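Local coordinates for haloalkane dehalogenase (PDB 4MJ3), which probably hydrolyses carbon–halogen bonds of haloalkanes to give an alcohol and a halide ion, as an alpha/beta-hydrolase-fold dehalogenase, at residues T91-Y96 / F167-P172; Q122-L127 / R210-L215. All coordinates share one frame; numbering follows the deposited sequence.

Contact 1: residues T91-Y96 / F167-P172; sequences TSRDDY and FSQEVP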
# COMPACT_ATOMS: atom_id res chain seq x y z
N THR A 91 7.37 -17.96 5.59
CA THR A 91 7.02 -19.04 4.69
C THR A 91 5.63 -19.62 4.88
O THR A 91 5.17 -20.36 4.03
CB THR A 91 8.03 -20.22 4.85
OG1 THR A 91 8.02 -20.64 6.20
CG2 THR A 91 9.43 -19.74 4.47
N SER A 92 5.00 -19.35 6.01
CA SER A 92 3.68 -19.92 6.29
C SER A 92 2.61 -18.88 6.11
O SER A 92 2.74 -17.76 6.58
CB SER A 92 3.59 -20.49 7.71
OG SER A 92 2.26 -20.94 7.95
N ARG A 93 1.51 -19.26 5.46
CA ARG A 93 0.36 -18.35 5.33
C ARG A 93 -0.16 -17.88 6.68
O ARG A 93 -0.61 -16.75 6.82
CB ARG A 93 -0.73 -19.01 4.48
CG ARG A 93 -0.34 -19.10 3.00
CD ARG A 93 -1.36 -19.80 2.13
NE ARG A 93 -2.65 -19.11 2.15
CZ ARG A 93 -3.59 -19.20 1.22
NH1 ARG A 93 -3.42 -19.93 0.12
NH2 ARG A 93 -4.73 -18.56 1.41
N ASP A 94 -0.06 -18.75 7.69
CA ASP A 94 -0.52 -18.42 9.03
C ASP A 94 0.32 -17.36 9.74
O ASP A 94 -0.12 -16.84 10.75
CB ASP A 94 -0.58 -19.69 9.88
CG ASP A 94 -1.58 -20.68 9.36
OD1 ASP A 94 -2.65 -20.26 8.86
OD2 ASP A 94 -1.30 -21.89 9.44
N ASP A 95 1.50 -17.05 9.22
CA ASP A 95 2.36 -15.99 9.76
C ASP A 95 1.79 -14.61 9.39
O ASP A 95 2.19 -13.60 9.98
CB ASP A 95 3.80 -16.06 9.19
CG ASP A 95 4.60 -17.34 9.58
OD1 ASP A 95 4.43 -17.82 10.72
OD2 ASP A 95 5.40 -17.83 8.73
N TYR A 96 0.91 -14.55 8.39
CA TYR A 96 0.41 -13.27 7.91
C TYR A 96 -1.00 -13.06 8.43
O TYR A 96 -1.92 -13.88 8.18
CB TYR A 96 0.40 -13.21 6.39
CG TYR A 96 1.75 -13.37 5.75
CD1 TYR A 96 2.25 -14.64 5.46
CD2 TYR A 96 2.54 -12.28 5.45
CE1 TYR A 96 3.49 -14.81 4.86
CE2 TYR A 96 3.79 -12.43 4.83
CZ TYR A 96 4.25 -13.70 4.55
OH TYR A 96 5.45 -13.89 3.93
N PHE A 167 -9.93 -16.00 -7.62
CA PHE A 167 -8.79 -16.20 -8.52
C PHE A 167 -7.49 -16.37 -7.74
O PHE A 167 -6.67 -17.26 -8.04
CB PHE A 167 -8.67 -15.04 -9.51
CG PHE A 167 -7.41 -15.09 -10.32
CD1 PHE A 167 -7.32 -15.89 -11.45
CD2 PHE A 167 -6.29 -14.40 -9.90
CE1 PHE A 167 -6.15 -15.96 -12.17
CE2 PHE A 167 -5.11 -14.46 -10.63
CZ PHE A 167 -5.04 -15.26 -11.75
N SER A 168 -7.31 -15.52 -6.72
CA SER A 168 -6.04 -15.51 -5.99
C SER A 168 -5.75 -16.84 -5.31
O SER A 168 -4.59 -17.21 -5.13
CB SER A 168 -6.00 -14.38 -4.97
OG SER A 168 -6.81 -14.70 -3.85
N GLN A 169 -6.82 -17.55 -4.93
CA GLN A 169 -6.71 -18.84 -4.29
C GLN A 169 -6.67 -19.99 -5.29
O GLN A 169 -5.96 -20.98 -5.08
CB GLN A 169 -7.89 -19.04 -3.32
CG GLN A 169 -8.01 -17.95 -2.28
CD GLN A 169 -6.73 -17.74 -1.50
OE1 GLN A 169 -6.35 -18.58 -0.68
NE2 GLN A 169 -6.06 -16.63 -1.75
N GLU A 170 -7.43 -19.88 -6.37
CA GLU A 170 -7.58 -20.98 -7.32
C GLU A 170 -6.46 -21.09 -8.36
O GLU A 170 -6.21 -22.18 -8.89
CB GLU A 170 -8.92 -20.88 -8.05
CG GLU A 170 -10.11 -21.18 -7.15
CD GLU A 170 -11.42 -21.21 -7.91
OE1 GLU A 170 -11.48 -20.67 -9.05
OE2 GLU A 170 -12.38 -21.78 -7.36
N VAL A 171 -5.84 -19.98 -8.71
CA VAL A 171 -4.91 -20.01 -9.82
C VAL A 171 -3.74 -20.95 -9.45
O VAL A 171 -3.17 -20.83 -8.36
CB VAL A 171 -4.42 -18.60 -10.22
CG1 VAL A 171 -3.56 -17.97 -9.14
CG2 VAL A 171 -3.69 -18.67 -11.57
N PRO A 172 -3.38 -21.87 -10.35
CA PRO A 172 -2.33 -22.84 -9.98
C PRO A 172 -0.99 -22.19 -9.70
O PRO A 172 -0.36 -22.52 -8.71
CB PRO A 172 -2.23 -23.75 -11.21
CG PRO A 172 -3.61 -23.72 -11.79
CD PRO A 172 -4.10 -22.31 -11.57
O HOH W 1 -4.18 -21.09 -3.00
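At the seam between the alpha/beta-hydrolase main domain and its helical cap, Arg93 reaches to Gln169. Arg93 sits in a short 3-10 turn, Gln169 in the last turn of helix 159-170. Arg93 NH2 donates to Gln169 OE1 at 2.6 Å. The bond is nearly straight, lies close to the guanidinium plane and meets a lone pair in the carbonyl plane. Gln169 OE1 meets the guanidinium at its edge; the amide plane is turned 81° from it. Arg93 NH1 adds a weak second bond to Gln169 OE1 at 3.3 Å. The Arg93 chain bends at chi3 (60°), and Gln169 folds at chi2 (-54°) to bring its amide across. The amide nitrogen is held too: Gln169 NE2 donates to Ser168 OG at 2.9 Å and to Arg210 O. These bonds fix which way the amide faces and present OE1 to the arginine. A water donates to Gln169 O at 2.7 Å and bonds only weakly to Arg93 NH1. Ser92 OG accepts from Asp94 N in an ST turn. Helix 207-211 runs between the two segments, and its Gln211 OE1 takes the Arg93 NE bond; strand 89-90 leads into the Arg93 turn and helix 98-112 follows it.

Contact 2: residues Q122-L127 / R210-L215; sequences QDWGGL and RQFPML
Trp124 of the nucleophile elbow stacks on Phe212 of the helical cap. The elbow is the tight turn between strand 117-121 and helix 124-135 in the alpha/beta-hydrolase fold. Asp123 stands at its apex with positive phi and bonds to His280 through OD2, consistent with the family nucleophile and its histidine. By its place after the nucleophile, Trp124 is probably a halide-stabilising tryptophan, as in relatives. The Trp124 five-membered ring and the Phe212 ring form a face-to-face stack, with centroids 3.8 Å apart and planes at 21°. Phe212 CD1 sits over the centre of the indole. Phe212 CE1 lies 3.3 Å from Trp124 CD2 and equally near CE3. Phe212 chi1 is -113°, nearly eclipsed, and Trp124 chi1 is -92°, also off a staggered position; with these torsions the rings lie face to face. Trp124 CB also makes a CH-pi contact over the face of Phe212, 4.2 Å from its centroid. Leu127 CD2 lies over the opposite face of the indole, toward the rim. At the six-membered end, Leu215 O meets the edge at Trp124 CH2 near the ring plane, 3.6 Å away; Leu215 CB lies above the rim at CH2, on the Phe212 side. His101 also stacks with Phe212, and Tyr98 meets Trp124 edge-to-face. Asp123 OD1 accepts from Trp124 N at 2.6 Å and from Glu55 N, two backbone amides placed as in an oxyanion hole.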
# COMPACT_ATOMS: atom_id res chain seq x y z
N GLN A 122 -2.84 2.85 -1.28
CA GLN A 122 -3.64 2.18 -2.30
C GLN A 122 -3.73 0.70 -1.93
O GLN A 122 -2.78 0.15 -1.35
CB GLN A 122 -2.92 2.35 -3.65
CG GLN A 122 -3.60 1.73 -4.86
CD GLN A 122 -3.03 0.36 -5.26
OE1 GLN A 122 -1.96 -0.04 -4.81
NE2 GLN A 122 -3.74 -0.33 -6.14
N ASP A 123 -4.87 0.06 -2.23
CA ASP A 123 -5.05 -1.38 -1.99
C ASP A 123 -4.72 -1.64 -0.49
O ASP A 123 -5.10 -0.84 0.39
CB ASP A 123 -4.15 -2.15 -2.99
CG ASP A 123 -4.42 -3.66 -3.07
OD1 ASP A 123 -3.96 -4.43 -2.20
OD2 ASP A 123 -5.06 -4.09 -4.07
N TRP A 124 -4.00 -2.74 -0.20
CA TRP A 124 -3.63 -3.06 1.18
C TRP A 124 -2.73 -2.02 1.84
O TRP A 124 -2.67 -1.94 3.07
CB TRP A 124 -2.99 -4.46 1.24
CG TRP A 124 -3.96 -5.55 1.52
CD1 TRP A 124 -4.54 -6.37 0.60
CD2 TRP A 124 -4.49 -5.92 2.80
NE1 TRP A 124 -5.36 -7.26 1.23
CE2 TRP A 124 -5.36 -7.00 2.58
CE3 TRP A 124 -4.28 -5.48 4.11
CZ2 TRP A 124 -6.06 -7.62 3.62
CZ3 TRP A 124 -4.97 -6.09 5.14
CH2 TRP A 124 -5.84 -7.16 4.89
N GLY A 125 -2.04 -1.19 1.04
CA GLY A 125 -1.31 -0.05 1.58
C GLY A 125 -2.23 0.83 2.42
O GLY A 125 -1.83 1.35 3.47
N GLY A 126 -3.48 0.98 1.98
CA GLY A 126 -4.48 1.72 2.73
C GLY A 126 -5.21 0.90 3.80
O GLY A 126 -5.55 1.44 4.85
N LEU A 127 -5.49 -0.36 3.55
CA LEU A 127 -6.09 -1.18 4.62
C LEU A 127 -5.19 -1.15 5.86
O LEU A 127 -5.66 -1.07 6.99
CB LEU A 127 -6.35 -2.62 4.20
CG LEU A 127 -7.67 -2.87 3.48
CD1 LEU A 127 -7.62 -2.37 2.05
CD2 LEU A 127 -8.01 -4.34 3.51
N ARG A 210 -0.36 -15.05 -1.34
CA ARG A 210 -1.55 -15.92 -1.33
C ARG A 210 -2.51 -15.60 -0.19
O ARG A 210 -3.70 -15.72 -0.35
CB ARG A 210 -1.12 -17.38 -1.22
CG ARG A 210 -0.51 -17.91 -2.50
CD ARG A 210 -1.56 -18.21 -3.56
NE ARG A 210 -0.97 -19.01 -4.63
CZ ARG A 210 -1.63 -19.54 -5.66
NH1 ARG A 210 -2.93 -19.34 -5.83
NH2 ARG A 210 -0.97 -20.29 -6.53
N GLN A 211 -1.97 -15.22 0.96
CA GLN A 211 -2.80 -15.03 2.15
C GLN A 211 -3.55 -13.69 2.12
O GLN A 211 -4.65 -13.61 2.69
CB GLN A 211 -1.99 -15.20 3.44
CG GLN A 211 -2.83 -15.24 4.74
CD GLN A 211 -3.83 -16.39 4.81
OE1 GLN A 211 -3.90 -17.26 3.95
NE2 GLN A 211 -4.64 -16.37 5.86
N PHE A 212 -2.99 -12.65 1.50
CA PHE A 212 -3.58 -11.32 1.64
C PHE A 212 -5.08 -11.24 1.36
O PHE A 212 -5.83 -10.68 2.16
CB PHE A 212 -2.89 -10.25 0.78
CG PHE A 212 -2.16 -9.20 1.58
CD1 PHE A 212 -2.63 -8.78 2.83
CD2 PHE A 212 -1.05 -8.57 1.06
CE1 PHE A 212 -1.96 -7.82 3.55
CE2 PHE A 212 -0.35 -7.63 1.79
CZ PHE A 212 -0.83 -7.23 3.03
N PRO A 213 -5.53 -11.83 0.26
CA PRO A 213 -6.96 -11.71 -0.05
C PRO A 213 -7.87 -12.38 0.99
O PRO A 213 -9.05 -12.00 1.11
CB PRO A 213 -7.08 -12.39 -1.41
CG PRO A 213 -5.72 -12.23 -2.00
CD PRO A 213 -4.80 -12.48 -0.85
N MSE A 214 -7.36 -13.36 1.72
CA MSE A 214 -8.13 -14.01 2.80
C MSE A 214 -8.17 -13.18 4.06
O MSE A 214 -8.97 -13.46 4.96
CB MSE A 214 -7.58 -15.40 3.14
CG MSE A 214 -7.50 -16.33 1.93
SE MSE A 214 -9.18 -16.39 0.88
CE MSE A 214 -10.37 -17.12 2.27
N LEU A 215 -7.34 -12.15 4.15
CA LEU A 215 -7.30 -11.27 5.33
C LEU A 215 -8.26 -10.09 5.23
O LEU A 215 -8.40 -9.34 6.19
CB LEU A 215 -5.86 -10.74 5.55
CG LEU A 215 -4.80 -11.83 5.79
CD1 LEU A 215 -3.45 -11.17 6.00
CD2 LEU A 215 -5.15 -12.71 6.99

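In the fold
Both contacts join the main domain to the helical cap, at different depths. Contact 1 is a polar surface contact; its centre is about 18 Å from the centre of the chain. Contact 2 is buried, aromatic and apolar; its centre is about 8 Å from the centre of the chain. It covers much more area, 204 against 73 Å². The centres of the two contacts are about 12 Å apart, and residues 210-215 connect them. Arg210 NH1 donates to Ser168 O at 2.8 Å. One short cap segment therefore bonds to both sides of contact 1 and, further on, turns Phe212 inward to the elbow. Pro213 also packs against Ser168.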